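Long-range contact in DNA polymerase (Pyrobaculum calidifontis, PDB 5MDN), which probably catalyses template-directed DNA synthesis, extending a DNA strand from deoxyribonucleoside triphosphates and releasing diphosphate, as a family B DNA polymerase: residues P390-R395 and G522-K527. Sequence-based numbering, arbitrary orientation.
Sequences PNREER and GARWYK
Arg524 and Arg395 converge on Glu375 OE1 of helix 370-384, Arg524 NE by a salt bridge and Arg395 NH2 by a long, weak ion pair. Arg392 covers Arg524 from one face: the two guanidinium groups stack with centres 3.3 Å apart and planes inclined by only 6°. Arg524 reaches out with its chain extended from CG to NE, whereas Arg392 bends at chi2 (86°) and chi3, which brings its CG and CD against Arg524 NE and sets guanidinium on guanidinium. The Arg395 guanidinium is turned by 73° from that of Arg524, whose NH2 meets it at the edge. Arg392 NH1 forms a salt bridge with Asp112 OD1, while Asn391 ND2 ties its loop to strand 105-109 by a bond to Val108 O. With an alanine in place of Arg392, the Arg524 face would probably lose its stacked cover and the nearby carboxylate its cationic mate. Beyond the arginines, Pro390 CD sits over the five-membered ring of Trp525, 4.0 Å from its centroid, a CH-pi contact. Toward the other end, Gly522 CA makes a CA-H...O contact with Glu394 O at 3.6 Å. No hydrogen bond joins the two loops directly; the stacked cations are likely to depend on Glu375 and Asp112 to offset their charge.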
# COMPACT_ATOMS: atom_id res chain seq x y z
N PRO A 390 13.95 2.62 -20.13
CA PRO A 390 15.29 2.38 -19.56
C PRO A 390 15.30 1.19 -18.60
O PRO A 390 14.28 0.52 -18.42
CB PRO A 390 15.61 3.70 -18.84
CG PRO A 390 14.66 4.70 -19.41
CD PRO A 390 13.43 3.95 -19.78
N ASN A 391 16.44 0.94 -17.98
CA ASN A 391 16.63 -0.22 -17.11
C ASN A 391 16.66 0.19 -15.64
O ASN A 391 16.80 1.37 -15.30
CB ASN A 391 17.91 -0.97 -17.48
CG ASN A 391 17.77 -1.73 -18.78
OD1 ASN A 391 16.72 -2.30 -19.08
ND2 ASN A 391 18.84 -1.75 -19.56
N ARG A 392 16.52 -0.81 -14.78
CA ARG A 392 16.38 -0.62 -13.34
C ARG A 392 17.62 -1.12 -12.62
O ARG A 392 18.41 -1.90 -13.16
CB ARG A 392 15.16 -1.37 -12.79
CG ARG A 392 13.86 -1.16 -13.54
CD ARG A 392 13.69 -2.12 -14.71
NE ARG A 392 13.47 -1.39 -15.96
CZ ARG A 392 12.83 -1.87 -17.01
NH1 ARG A 392 12.33 -3.10 -16.99
NH2 ARG A 392 12.67 -1.12 -18.10
N GLU A 393 17.78 -0.65 -11.38
CA GLU A 393 18.78 -1.21 -10.47
C GLU A 393 18.15 -2.10 -9.41
O GLU A 393 18.44 -3.30 -9.35
CB GLU A 393 19.59 -0.08 -9.83
CG GLU A 393 20.37 0.75 -10.85
CD GLU A 393 21.38 -0.08 -11.62
OE1 GLU A 393 22.03 -0.97 -11.01
OE2 GLU A 393 21.54 0.14 -12.84
N GLU A 394 17.31 -1.55 -8.54
CA GLU A 394 16.67 -2.35 -7.52
C GLU A 394 15.37 -1.69 -7.11
O GLU A 394 15.06 -0.57 -7.52
CB GLU A 394 17.59 -2.52 -6.30
CG GLU A 394 18.31 -1.22 -5.90
CD GLU A 394 17.42 -0.21 -5.17
OE1 GLU A 394 16.40 -0.61 -4.56
OE2 GLU A 394 17.75 0.99 -5.19
N ARG A 395 14.59 -2.41 -6.32
CA ARG A 395 13.44 -1.85 -5.63
C ARG A 395 13.69 -1.82 -4.12
O ARG A 395 13.95 -2.86 -3.51
CB ARG A 395 12.14 -2.61 -5.93
CG ARG A 395 11.43 -2.27 -7.27
CD ARG A 395 10.11 -3.05 -7.48
NE ARG A 395 9.44 -2.62 -8.74
CZ ARG A 395 9.81 -3.12 -9.91
NH1 ARG A 395 10.81 -4.01 -9.94
NH2 ARG A 395 9.22 -2.72 -11.03
N GLY A 522 16.17 4.00 -7.63
CA GLY A 522 15.95 2.77 -8.36
C GLY A 522 14.76 2.83 -9.30
O GLY A 522 13.97 1.88 -9.37
N ALA A 523 14.62 3.93 -10.02
CA ALA A 523 13.53 4.12 -10.97
C ALA A 523 14.06 4.13 -12.40
O ALA A 523 15.21 4.49 -12.65
CB ALA A 523 12.77 5.42 -10.69
N ARG A 524 13.20 3.70 -13.32
CA ARG A 524 13.58 3.63 -14.73
C ARG A 524 13.86 5.02 -15.29
O ARG A 524 14.89 5.24 -15.94
CB ARG A 524 12.47 2.93 -15.51
CG ARG A 524 12.34 1.50 -15.05
CD ARG A 524 11.13 0.75 -15.55
NE ARG A 524 10.90 -0.37 -14.64
CZ ARG A 524 10.26 -1.49 -14.95
NH1 ARG A 524 9.79 -1.68 -16.17
NH2 ARG A 524 10.11 -2.44 -14.03
N TRP A 525 12.96 5.97 -15.04
CA TRP A 525 13.12 7.34 -15.49
C TRP A 525 13.70 8.24 -14.40
O TRP A 525 13.37 9.42 -14.33
CB TRP A 525 11.78 7.89 -15.98
CG TRP A 525 11.40 7.37 -17.33
CD1 TRP A 525 11.79 7.88 -18.53
CD2 TRP A 525 10.59 6.23 -17.61
NE1 TRP A 525 11.26 7.13 -19.55
CE2 TRP A 525 10.52 6.11 -19.01
CE3 TRP A 525 9.92 5.29 -16.82
CZ2 TRP A 525 9.81 5.09 -19.64
CZ3 TRP A 525 9.21 4.29 -17.44
CH2 TRP A 525 9.15 4.19 -18.84
N TYR A 526 14.57 7.68 -13.56
CA TYR A 526 15.26 8.47 -12.55
C TYR A 526 16.36 9.31 -13.18
O TYR A 526 17.20 8.79 -13.94
CB TYR A 526 15.86 7.57 -11.47
CG TYR A 526 16.80 8.30 -10.54
CD1 TYR A 526 16.32 9.22 -9.61
CD2 TYR A 526 18.17 8.10 -10.61
CE1 TYR A 526 17.18 9.90 -8.77
CE2 TYR A 526 19.04 8.77 -9.77
CZ TYR A 526 18.54 9.67 -8.86
OH TYR A 526 19.39 10.35 -8.02
N LYS A 527 16.37 10.60 -12.87
CA LYS A 527 17.48 11.49 -13.21
C LYS A 527 17.62 12.50 -12.09
O LYS A 527 16.66 13.21 -11.76
CB LYS A 527 17.25 12.19 -14.55
CG LYS A 527 18.40 13.05 -15.00
CD LYS A 527 19.61 12.20 -15.34
CE LYS A 527 19.70 11.91 -16.83
NZ LYS A 527 20.02 13.14 -17.61